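AP-4 complex accessory subunit Tepsin (PDB 5WF2) probably associates with the adapter-like complex AP-4 and may thereby take part in vesicular trafficking of proteins at the trans-Golgi network. Local coordinates at residues Met19-Cys24 with Leu63-Cys68; Leu57-Val62 with Thr91-Gln96; Ala86-Thr91 with Glu97-Leu102. All blocks are in the same frame, centred on the assembly; numbering follows the deposited sequence.

Contact 1 of 3, residues Met19-Cys24 with Leu63-Cys68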
ATOM      1  N   MET A  19       7.387  -1.267 -17.721  1.00 84.22           N
ATOM      2  CA  MET A  19       8.786  -1.518 -18.084  1.00 84.12           C
ATOM      3  C   MET A  19       9.763  -0.848 -17.118  1.00 83.12           C
ATOM      4  O   MET A  19      10.860  -1.376 -16.872  1.00 75.34           O
ATOM      5  CB  MET A  19       9.047  -1.033 -19.511  1.00 82.58           C
ATOM      6  CG  MET A  19      10.345  -1.556 -20.128  1.00 85.13           C
ATOM      7  SD  MET A  19      10.341  -1.457 -21.940  1.00106.85           S
ATOM      8  CE  MET A  19      11.900  -2.264 -22.335  1.00 88.76           C
ATOM      9  N   THR A  20       9.396   0.315 -16.573  1.00 80.83           N
ATOM     10  CA  THR A  20      10.180   0.958 -15.527  1.00 74.61           C
ATOM     11  C   THR A  20      10.147   0.195 -14.205  1.00 67.67           C
ATOM     12  O   THR A  20      10.771   0.641 -13.241  1.00 55.39           O
ATOM     13  CB  THR A  20       9.674   2.387 -15.305  1.00 73.99           C
ATOM     14  OG1 THR A  20       8.233   2.376 -15.220  1.00 70.95           O
ATOM     15  CG2 THR A  20      10.151   3.316 -16.452  1.00 64.45           C
ATOM     16  N   LEU A  21       9.434  -0.926 -14.131  1.00 73.52           N
ATOM     17  CA  LEU A  21       9.422  -1.767 -12.945  1.00 69.15           C
ATOM     18  C   LEU A  21       9.862  -3.200 -13.228  1.00 71.84           C
ATOM     19  O   LEU A  21       9.902  -4.017 -12.295  1.00 65.67           O
ATOM     20  CB  LEU A  21       8.020  -1.755 -12.318  1.00 64.27           C
ATOM     21  CG  LEU A  21       7.508  -0.342 -11.977  1.00 62.19           C
ATOM     22  CD1 LEU A  21       6.776   0.326 -13.157  1.00 60.76           C
ATOM     23  CD2 LEU A  21       6.615  -0.379 -10.742  1.00 55.86           C
ATOM     24  N   SER A  22      10.224  -3.529 -14.475  1.00 71.29           N
ATOM     25  CA  SER A  22      10.521  -4.922 -14.801  1.00 74.85           C
ATOM     26  C   SER A  22      11.735  -5.423 -14.025  1.00 66.70           C
ATOM     27  O   SER A  22      11.780  -6.597 -13.633  1.00 63.67           O
ATOM     28  CB  SER A  22      10.711  -5.087 -16.317  1.00 77.93           C
ATOM     29  OG  SER A  22      11.740  -4.256 -16.827  1.00 72.56           O
ATOM     30  N   ASP A  23      12.700  -4.543 -13.753  1.00 64.37           N
ATOM     31  CA  ASP A  23      13.851  -4.837 -12.900  1.00 59.16           C
ATOM     32  C   ASP A  23      13.509  -4.814 -11.411  1.00 54.55           C
ATOM     33  O   ASP A  23      14.420  -4.888 -10.572  1.00 50.21           O
ATOM     34  CB  ASP A  23      14.963  -3.826 -13.169  1.00 64.61           C
ATOM     35  CG  ASP A  23      14.570  -2.424 -12.732  1.00 62.97           C
ATOM     36  OD1 ASP A  23      13.605  -1.881 -13.322  1.00 62.25           O
ATOM     37  OD2 ASP A  23      15.204  -1.883 -11.793  1.00 56.10           O
ATOM     38  N   CYS A  24      12.226  -4.701 -11.072  1.00 44.22           N
ATOM     39  CA  CYS A  24      11.777  -4.731  -9.688  1.00 37.42           C
ATOM     40  C   CYS A  24      11.064  -6.058  -9.401  1.00 34.51           C
ATOM     41  O   CYS A  24       9.964  -6.081  -8.847  1.00 29.07           O
ATOM     42  CB  CYS A  24      10.883  -3.513  -9.421  1.00 32.49           C
ATOM     43  SG  CYS A  24      11.825  -1.985  -9.665  1.00 42.95           S
ATOM     44  N   LEU A  63       5.874   0.587  -3.269  1.00 22.62           N
ATOM     45  CA  LEU A  63       4.687   1.422  -3.198  0.57 22.62           C
ATOM     46  C   LEU A  63       4.044   1.582  -4.577  1.00 22.91           C
ATOM     47  O   LEU A  63       2.817   1.529  -4.705  1.00 25.03           O
ATOM     48  CB  LEU A  63       5.050   2.778  -2.579  0.57 23.73           C
ATOM     49  CG  LEU A  63       3.937   3.682  -2.024  0.57 20.21           C
ATOM     50  CD1 LEU A  63       3.155   2.941  -0.974  0.57 26.32           C
ATOM     51  CD2 LEU A  63       4.497   4.974  -1.413  0.57 26.58           C
ATOM     52  N   GLU A  64       4.837   1.800  -5.621  1.00 22.92           N
ATOM     53  CA  GLU A  64       4.214   1.887  -6.928  1.00 24.46           C
ATOM     54  C   GLU A  64       3.518   0.579  -7.298  1.00 28.55           C
ATOM     55  O   GLU A  64       2.459   0.602  -7.941  1.00 26.64           O
ATOM     56  CB  GLU A  64       5.240   2.309  -7.980  1.00 22.96           C
ATOM     57  CG  GLU A  64       5.733   3.750  -7.839  1.00 28.27           C
ATOM     58  CD  GLU A  64       4.732   4.791  -8.298  1.00 34.15           C
ATOM     59  OE1 GLU A  64       3.797   4.446  -9.054  1.00 40.13           O
ATOM     60  OE2 GLU A  64       4.912   5.963  -7.908  1.00 40.69           O
ATOM     61  N   LEU A  65       4.053  -0.567  -6.872  1.00 29.70           N
ATOM     62  CA  LEU A  65       3.410  -1.840  -7.184  1.00 22.00           C
ATOM     63  C   LEU A  65       2.174  -2.065  -6.328  1.00 27.13           C
ATOM     64  O   LEU A  65       1.159  -2.605  -6.808  1.00 26.45           O
ATOM     65  CB  LEU A  65       4.418  -2.983  -7.030  1.00 24.00           C
ATOM     66  CG  LEU A  65       5.500  -2.932  -8.122  1.00 27.66           C
ATOM     67  CD1 LEU A  65       6.714  -3.746  -7.781  1.00 31.53           C
ATOM     68  CD2 LEU A  65       4.937  -3.390  -9.368  1.00 35.16           C
ATOM     69  N   LEU A  66       2.196  -1.588  -5.091  1.00 23.70           N
ATOM     70  CA  LEU A  66       0.984  -1.630  -4.287  1.00 20.52           C
ATOM     71  C   LEU A  66      -0.097  -0.794  -4.922  1.00 23.01           C
ATOM     72  O   LEU A  66      -1.252  -1.197  -4.965  1.00 22.79           O
ATOM     73  CB  LEU A  66       1.265  -1.140  -2.864  1.00 20.53           C
ATOM     74  CG  LEU A  66       2.023  -2.116  -1.962  1.00 19.30           C
ATOM     75  CD1 LEU A  66       2.551  -1.360  -0.750  1.00 22.37           C
ATOM     76  CD2 LEU A  66       1.131  -3.275  -1.565  1.00 24.39           C
ATOM     77  N   ILE A  67       0.259   0.390  -5.421  1.00 24.61           N
ATOM     78  CA  ILE A  67      -0.737   1.232  -6.071  1.00 24.52           C
ATOM     79  C   ILE A  67      -1.335   0.508  -7.267  1.00 25.87           C
ATOM     80  O   ILE A  67      -2.540   0.571  -7.496  1.00 28.06           O
ATOM     81  CB  ILE A  67      -0.130   2.592  -6.463  1.00 25.44           C
ATOM     82  CG1 ILE A  67       0.236   3.365  -5.188  1.00 28.30           C
ATOM     83  CG2 ILE A  67      -1.142   3.392  -7.320  1.00 29.54           C
ATOM     84  CD1 ILE A  67       1.057   4.622  -5.388  1.00 33.31           C
ATOM     85  N   CYS A  68      -0.510  -0.196  -8.040  1.00 30.01           N
ATOM     86  CA  CYS A  68      -1.036  -1.009  -9.137  1.00 29.05           C
ATOM     87  C   CYS A  68      -2.091  -1.985  -8.650  1.00 32.85           C
ATOM     88  O   CYS A  68      -3.134  -2.145  -9.291  1.00 38.00           O
ATOM     89  CB  CYS A  68       0.108  -1.742  -9.842  1.00 33.34           C
ATOM     90  SG  CYS A  68       1.142  -0.629 -10.763  1.00 42.97           S
TER
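Leu21 and Leu65 meet by the ends of their side chains, and their methyl groups make the tight part of the contact, with CD2 of Leu21 3.7 Å from CD2 of Leu65. The same Leu21 methyl also lies close to the branch carbon of Leu65, so one methyl group meets the fork of the opposite side chain. In Leu21, CG stands anti to the carbonyl carbon (chi1 -56°), and CD2 is the branch that extends to the helix. Packing thins on either side of this pair. On one side CD2 of Leu21 comes within 4.1 Å of CB of Glu64, touching the aliphatic root of a side chain that is partly exposed. On the other, CD1 of Leu65 lies 4.1 Å from the backbone O of Cys24, a looser approach without a polar bond. Leu21 begins a type I beta turn, closed by the bond from Cys24 N to Leu21 O (2.7 Å), and the turn brings Cys24 to the N-cap position of the next helix. Thr20, Ser22 and Asp23 are exposed to solvent, and Ser22 OG donates to Met19 O. The contact thus lays the loop before helix 25-35 over helix 59-68 of the VHS/ENTH-like domain. Leu65 also packs on Glu27 and Val31 of helix 25-35, while Leu63, deeper in the fold, turns to helices 75-89 and 96-111.

Contact 2 of 3, residues Leu57-Val62 with Thr91-Gln96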
ATOM      1  N   LEU A  57      14.660  -3.800   0.120  1.00 29.60           N
ATOM      2  CA  LEU A  57      14.383  -3.605  -1.284  1.00 28.99           C
ATOM      3  C   LEU A  57      14.159  -2.110  -1.536  1.00 27.82           C
ATOM      4  O   LEU A  57      14.439  -1.261  -0.673  1.00 30.60           O
ATOM      5  CB  LEU A  57      13.179  -4.465  -1.682  1.00 29.30           C
ATOM      6  CG  LEU A  57      13.275  -5.976  -1.391  1.00 29.52           C
ATOM      7  CD1 LEU A  57      11.927  -6.609  -1.502  1.00 30.31           C
ATOM      8  CD2 LEU A  57      14.248  -6.605  -2.367  1.00 33.90           C
ATOM      9  N   ASN A  58      13.659  -1.782  -2.723  1.00 25.03           N
ATOM     10  CA  ASN A  58      13.388  -0.393  -3.083  1.00 27.74           C
ATOM     11  C   ASN A  58      11.961  -0.068  -2.654  1.00 25.85           C
ATOM     12  O   ASN A  58      11.008  -0.551  -3.270  1.00 22.75           O
ATOM     13  CB  ASN A  58      13.588  -0.197  -4.584  1.00 30.68           C
ATOM     14  CG  ASN A  58      13.546   1.269  -4.990  1.00 27.18           C
ATOM     15  OD1 ASN A  58      12.494   1.860  -5.016  1.00 28.14           O
ATOM     16  ND2 ASN A  58      14.696   1.844  -5.317  1.00 28.08           N
ATOM     17  N   CYS A  59      11.836   0.709  -1.584  1.00 23.77           N
ATOM     18  CA  CYS A  59      10.538   1.073  -1.027  1.00 27.13           C
ATOM     19  C   CYS A  59       9.615   1.763  -2.023  1.00 24.10           C
ATOM     20  O   CYS A  59       8.429   1.440  -2.099  1.00 23.90           O
ATOM     21  CB  CYS A  59      10.732   1.976   0.194  1.00 32.09           C
ATOM     22  SG  CYS A  59      10.999   1.082   1.742  1.00 60.96           S
ATOM     23  N   GLU A  60      10.148   2.710  -2.787  1.00 22.48           N
ATOM     24  CA  GLU A  60       9.323   3.435  -3.737  1.00 22.44           C
ATOM     25  C   GLU A  60       8.735   2.492  -4.776  1.00 28.40           C
ATOM     26  O   GLU A  60       7.549   2.579  -5.114  1.00 21.94           O
ATOM     27  CB  GLU A  60      10.132   4.560  -4.398  1.00 30.87           C
ATOM     28  CG  GLU A  60       9.332   5.244  -5.436  1.00 34.21           C
ATOM     29  CD  GLU A  60       9.963   6.508  -5.977  1.00 41.77           C
ATOM     30  OE1 GLU A  60      11.065   6.893  -5.503  1.00 36.83           O
ATOM     31  OE2 GLU A  60       9.330   7.076  -6.895  1.00 38.64           O
ATOM     32  N   ALA A  61       9.532   1.550  -5.276  1.00 24.32           N
ATOM     33  CA  ALA A  61       9.009   0.612  -6.253  1.00 24.61           C
ATOM     34  C   ALA A  61       7.940  -0.285  -5.638  1.00 23.53           C
ATOM     35  O   ALA A  61       6.937  -0.583  -6.281  1.00 24.45           O
ATOM     36  CB  ALA A  61      10.153  -0.231  -6.830  1.00 26.69           C
ATOM     37  N   VAL A  62       8.141  -0.726  -4.401  1.00 20.83           N
ATOM     38  CA  VAL A  62       7.096  -1.477  -3.682  1.00 22.64           C
ATOM     39  C   VAL A  62       5.785  -0.690  -3.636  1.00 23.41           C
ATOM     40  O   VAL A  62       4.692  -1.229  -3.885  1.00 21.51           O
ATOM     41  CB  VAL A  62       7.570  -1.820  -2.261  1.00 23.00           C
ATOM     42  CG1 VAL A  62       6.395  -2.390  -1.452  1.00 25.18           C
ATOM     43  CG2 VAL A  62       8.718  -2.825  -2.282  1.00 24.49           C
ATOM     44  N   THR A  91       6.225   3.604   9.146  1.00 26.88           N
ATOM     45  CA  THR A  91       7.657   3.466   9.348  1.00 26.60           C
ATOM     46  C   THR A  91       8.357   4.745   8.943  1.00 30.08           C
ATOM     47  O   THR A  91       7.734   5.683   8.493  1.00 29.72           O
ATOM     48  CB  THR A  91       8.242   2.332   8.518  1.00 28.16           C
ATOM     49  OG1 THR A  91       8.427   2.790   7.176  1.00 28.29           O
ATOM     50  CG2 THR A  91       7.335   1.144   8.482  1.00 31.74           C
ATOM     51  N   ASP A  92       9.690   4.746   9.036  1.00 31.51           N
ATOM     52  CA  ASP A  92      10.512   5.855   8.562  1.00 36.83           C
ATOM     53  C   ASP A  92      11.279   5.498   7.289  1.00 37.26           C
ATOM     54  O   ASP A  92      12.299   6.120   6.982  1.00 38.99           O
ATOM     55  CB  ASP A  92      11.497   6.297   9.651  1.00 38.89           C
ATOM     56  CG  ASP A  92      12.565   5.263   9.911  1.00 47.72           C
ATOM     57  OD1 ASP A  92      12.234   4.060  10.083  1.00 57.88           O
ATOM     58  OD2 ASP A  92      13.757   5.650   9.916  1.00 71.78           O
ATOM     59  N   LEU A  93      10.816   4.502   6.534  1.00 25.76           N
ATOM     60  CA  LEU A  93      11.577   4.077   5.367  1.00 29.33           C
ATOM     61  C   LEU A  93      11.539   5.125   4.272  1.00 33.48           C
ATOM     62  O   LEU A  93      12.522   5.309   3.548  1.00 41.65           O
ATOM     63  CB  LEU A  93      11.037   2.764   4.843  1.00 27.38           C
ATOM     64  CG  LEU A  93      11.285   1.531   5.707  1.00 31.83           C
ATOM     65  CD1 LEU A  93      10.695   0.316   5.059  1.00 38.43           C
ATOM     66  CD2 LEU A  93      12.787   1.298   5.944  1.00 34.30           C
ATOM     67  N   LEU A  94      10.406   5.782   4.099  1.00 30.96           N
ATOM     68  CA  LEU A  94      10.330   6.958   3.256  1.00 31.33           C
ATOM     69  C   LEU A  94       9.788   8.114   4.069  1.00 28.06           C
ATOM     70  O   LEU A  94       8.994   7.906   4.984  1.00 33.28           O
ATOM     71  CB  LEU A  94       9.426   6.727   2.047  1.00 35.50           C
ATOM     72  CG  LEU A  94       9.998   5.886   0.911  1.00 35.62           C
ATOM     73  CD1 LEU A  94       8.915   5.836  -0.168  1.00 40.34           C
ATOM     74  CD2 LEU A  94      11.287   6.460   0.360  1.00 44.85           C
ATOM     75  N   PRO A  95      10.199   9.339   3.774  1.00 22.70           N
ATOM     76  CA  PRO A  95       9.551  10.482   4.424  1.00 28.50           C
ATOM     77  C   PRO A  95       8.055  10.353   4.228  1.00 27.95           C
ATOM     78  O   PRO A  95       7.603   9.874   3.182  1.00 27.15           O
ATOM     79  CB  PRO A  95      10.129  11.693   3.691  1.00 27.94           C
ATOM     80  CG  PRO A  95      11.399  11.200   3.058  1.00 31.48           C
ATOM     81  CD  PRO A  95      11.198   9.744   2.770  1.00 29.18           C
ATOM     82  N   GLN A  96       7.265  10.725   5.243  1.00 33.47           N
ATOM     83  CA  GLN A  96       5.833  10.504   5.063  1.00 36.15           C
ATOM     84  C   GLN A  96       5.254  11.498   4.064  1.00 28.60           C
ATOM     85  O   GLN A  96       4.243  11.195   3.425  1.00 31.75           O
ATOM     86  CB  GLN A  96       5.040  10.565   6.383  1.00 39.45           C
ATOM     87  CG  GLN A  96       3.955   9.448   6.461  1.00 39.24           C
ATOM     88  CD  GLN A  96       2.921   9.651   7.551  1.00 30.63           C
ATOM     89  OE1 GLN A  96       2.250  10.676   7.594  1.00 40.55           O
ATOM     90  NE2 GLN A  96       2.787   8.671   8.438  1.00 36.94           N
TER
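Cys59, in the first turn of helix 59-68, meets Leu93 and Leu94 in the loop between helices 75-89 and 96-111. Its thiol does most of the touching: SG lies 3.4 Å from CD1 of Leu93 and 3.5 Å from CB of the same residue, so the sulfur sits alongside the leucine chain from its root to one methyl. Leu94 comes to the base of the cysteine instead, its CG 4.0 Å from CB of Cys59. With CG anti to the carbonyl carbon (chi1 -76°), the Leu94 side chain also brings CD1 to 4.3 Å from the backbone N of Glu60, beside the first turn of the helix. Both backbones are shaped locally. Asn58 is the N-cap, its OD1 accepting from Ala61 N at 3.0 Å on a lone pair in the carbonyl plane, and Thr91 forms an ST turn in which OG1 accepts from Leu93 N at 3.0 Å. Cys54 of helix 44-56 and Leu88 of helix 75-89 each touch both Cys59 and Leu93. With no hydrogen bond between the segments, the join depends on sulfur and hydrocarbon packing, while the polar bonds set the shape of each partner separately.

Contact 3 of 3, residues Ala86-Thr91 with Glu97-Leu102; sequences ASLGCT and EHILLL
Ile99 points its side chain at the C-terminal end of helix 75-89, packing two consecutive helices of the all-helical VHS/ENTH-like domain against each other across the short connection that links them. The approach is end-on: CD1 of Ile99 meets CA of Gly89 at 3.6 Å and the backbone O of Leu88 at 3.7 Å. Gly89 has no side chain, and the isoleucine methyl comes directly against its backbone; CA of Gly89 and CA of Ile99 are 6.6 Å apart. CG1 of Ile99 is anti to the carbonyl carbon and chi2 is extended (178°), which carries CD1 out to the neighbouring helix. Leu88 runs past this methyl rather than pointing at it, with its CG 4.3 Å from Ile99 CD1. Around this buried contact, Phe129 of helix 117-132 and Leu63 of helix 59-68 also pack on Ile99. Helical geometry ends at Cys90, and the carbonyl of Leu88 is gripped twice beyond it: Thr91 N donates at 3.1 Å, and Thr91 OG1 donates at 2.9 Å on a lone pair in the carbonyl plane, at a C=O...donor angle of 139°.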
ATOM      1  N   ALA A  86      -0.532   1.495   4.623  1.00 19.07           N
ATOM      2  CA  ALA A  86      -0.587   2.045   5.976  1.00 19.60           C
ATOM      3  C   ALA A  86       0.619   1.618   6.795  1.00 22.61           C
ATOM      4  O   ALA A  86       1.224   2.440   7.491  1.00 24.74           O
ATOM      5  CB  ALA A  86      -1.888   1.627   6.658  1.00 20.91           C
ATOM      6  N   SER A  87       0.978   0.327   6.743  1.00 21.82           N
ATOM      7  CA  SER A  87       2.133  -0.163   7.499  1.00 20.59           C
ATOM      8  C   SER A  87       3.394   0.557   7.095  1.00 22.07           C
ATOM      9  O   SER A  87       4.148   1.020   7.956  1.00 24.33           O
ATOM     10  CB  SER A  87       2.289  -1.674   7.328  1.00 23.28           C
ATOM     11  OG  SER A  87       1.227  -2.358   7.997  1.00 28.34           O
ATOM     12  N   LEU A  88       3.676   0.630   5.791  1.00 21.27           N
ATOM     13  CA  LEU A  88       4.849   1.356   5.335  1.00 24.19           C
ATOM     14  C   LEU A  88       4.782   2.827   5.731  1.00 22.07           C
ATOM     15  O   LEU A  88       5.800   3.418   6.096  1.00 22.46           O
ATOM     16  CB  LEU A  88       4.978   1.207   3.823  1.00 22.92           C
ATOM     17  CG  LEU A  88       6.198   1.745   3.124  1.00 34.19           C
ATOM     18  CD1 LEU A  88       7.478   1.212   3.749  1.00 29.31           C
ATOM     19  CD2 LEU A  88       6.082   1.268   1.692  1.00 36.54           C
ATOM     20  N   GLY A  89       3.596   3.424   5.710  1.00 24.08           N
ATOM     21  CA  GLY A  89       3.481   4.819   6.110  1.00 26.38           C
ATOM     22  C   GLY A  89       3.822   5.050   7.568  1.00 28.74           C
ATOM     23  O   GLY A  89       4.265   6.135   7.948  1.00 28.84           O
ATOM     24  N   CYS A  90       3.585   4.065   8.416  1.00 21.03           N
ATOM     25  CA  CYS A  90       3.916   4.195   9.830  1.00 32.72           C
ATOM     26  C   CYS A  90       5.376   3.830  10.152  1.00 33.28           C
ATOM     27  O   CYS A  90       5.757   3.831  11.321  1.00 37.43           O
ATOM     28  CB  CYS A  90       2.903   3.376  10.654  1.00 31.25           C
ATOM     29  SG  CYS A  90       1.211   4.035  10.450  1.00 33.92           S
ATOM     30  N   THR A  91       6.225   3.604   9.146  1.00 26.88           N
ATOM     31  CA  THR A  91       7.657   3.466   9.348  1.00 26.60           C
ATOM     32  C   THR A  91       8.357   4.745   8.943  1.00 30.08           C
ATOM     33  O   THR A  91       7.734   5.683   8.493  1.00 29.72           O
ATOM     34  CB  THR A  91       8.242   2.332   8.518  1.00 28.16           C
ATOM     35  OG1 THR A  91       8.427   2.790   7.176  1.00 28.29           O
ATOM     36  CG2 THR A  91       7.335   1.144   8.482  1.00 31.74           C
ATOM     37  N   GLU A  97       5.879  12.654   3.887  1.00 31.01           N
ATOM     38  CA  GLU A  97       5.415  13.537   2.823  1.00 30.11           C
ATOM     39  C   GLU A  97       5.635  12.895   1.458  1.00 26.13           C
ATOM     40  O   GLU A  97       4.855  13.127   0.514  1.00 24.17           O
ATOM     41  CB  GLU A  97       6.123  14.869   2.913  1.00 38.50           C
ATOM     42  CG  GLU A  97       5.409  15.897   2.132  1.00 40.46           C
ATOM     43  CD  GLU A  97       6.106  17.217   2.167  1.00 37.97           C
ATOM     44  OE1 GLU A  97       7.035  17.349   2.993  1.00 39.06           O
ATOM     45  OE2 GLU A  97       5.734  18.101   1.356  1.00 34.65           O
ATOM     46  N   HIS A  98       6.684  12.087   1.334  1.00 24.58           N
ATOM     47  CA  HIS A  98       6.953  11.399   0.080  1.00 19.82           C
ATOM     48  C   HIS A  98       5.961  10.272  -0.155  1.00 24.63           C
ATOM     49  O   HIS A  98       5.504  10.065  -1.288  1.00 21.26           O
ATOM     50  CB  HIS A  98       8.386  10.869   0.085  1.00 23.24           C
ATOM     51  CG  HIS A  98       8.956  10.608  -1.275  1.00 27.31           C
ATOM     52  ND1 HIS A  98      10.296  10.343  -1.471  1.00 32.06           N
ATOM     53  CD2 HIS A  98       8.381  10.567  -2.497  1.00 25.14           C
ATOM     54  CE1 HIS A  98      10.521  10.146  -2.762  1.00 34.56           C
ATOM     55  NE2 HIS A  98       9.370  10.261  -3.405  1.00 26.47           N
ATOM     56  N   ILE A  99       5.596   9.536   0.894  1.00 25.33           N
ATOM     57  CA  ILE A  99       4.542   8.534   0.734  1.00 22.01           C
ATOM     58  C   ILE A  99       3.243   9.205   0.309  1.00 18.38           C
ATOM     59  O   ILE A  99       2.557   8.709  -0.594  1.00 22.18           O
ATOM     60  CB  ILE A  99       4.377   7.693   2.010  1.00 23.34           C
ATOM     61  CG1 ILE A  99       5.660   6.870   2.220  1.00 29.66           C
ATOM     62  CG2 ILE A  99       3.289   6.657   1.815  1.00 25.10           C
ATOM     63  CD1 ILE A  99       5.655   6.031   3.461  1.00 36.52           C
ATOM     64  N   LEU A 100       2.948  10.374   0.869  1.00 21.57           N
ATOM     65  CA  LEU A 100       1.734  11.089   0.485  1.00 26.15           C
ATOM     66  C   LEU A 100       1.797  11.529  -0.967  1.00 22.92           C
ATOM     67  O   LEU A 100       0.834  11.356  -1.720  1.00 20.91           O
ATOM     68  CB  LEU A 100       1.507  12.270   1.385  1.00 22.39           C
ATOM     69  CG  LEU A 100       0.323  13.207   1.079  1.00 19.93           C
ATOM     70  CD1 LEU A 100      -0.995  12.464   1.023  1.00 28.90           C
ATOM     71  CD2 LEU A 100       0.310  14.266   2.121  1.00 28.85           C
ATOM     72  N   LEU A 101       2.908  12.139  -1.366  1.00 22.59           N
ATOM     73  CA  LEU A 101       3.072  12.520  -2.771  1.00 20.23           C
ATOM     74  C   LEU A 101       2.778  11.361  -3.699  1.00 20.87           C
ATOM     75  O   LEU A 101       2.085  11.523  -4.708  1.00 22.31           O
ATOM     76  CB  LEU A 101       4.489  13.047  -2.976  1.00 19.94           C
ATOM     77  CG  LEU A 101       4.888  13.537  -4.358  1.00 22.86           C
ATOM     78  CD1 LEU A 101       6.033  14.475  -4.159  1.00 23.19           C
ATOM     79  CD2 LEU A 101       5.294  12.400  -5.293  1.00 21.90           C
ATOM     80  N   LEU A 102       3.304  10.166  -3.390  1.00 21.69           N
ATOM     81  CA  LEU A 102       3.106   9.034  -4.278  1.00 22.18           C
ATOM     82  C   LEU A 102       1.693   8.454  -4.205  1.00 19.65           C
ATOM     83  O   LEU A 102       1.194   7.960  -5.216  1.00 23.27           O
ATOM     84  CB  LEU A 102       4.109   7.939  -3.970  1.00 24.32           C
ATOM     85  CG  LEU A 102       5.577   8.388  -4.159  1.00 22.67           C
ATOM     86  CD1 LEU A 102       6.536   7.401  -3.503  1.00 30.88           C
ATOM     87  CD2 LEU A 102       5.867   8.558  -5.648  1.00 27.15           C
TER

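How the contacts relate
From the N terminus, contact 1 closes a long loop that takes in helices 25-35 and 44-56 and the start of helix 59-68. Contact 2 opens within that loop, at residues 57-62, and closes at 91-96, so the two cross; both use helix 59-68 and meet where Cys24 SG packs on Ala61 CB. Contact 3 opens after contact 1 has closed, in series with it, and closes the short loop 92-96, yet Leu63 touches Ile99 and Leu102. Contacts 2 and 3 cross and share Thr91, with Gln96 NE2 hydrogen-bonded to Gly89 O. Together they tie the N-terminal loop to helix 59-68, and that helix to the turn between helices 75-89 and 96-111, themselves in contact.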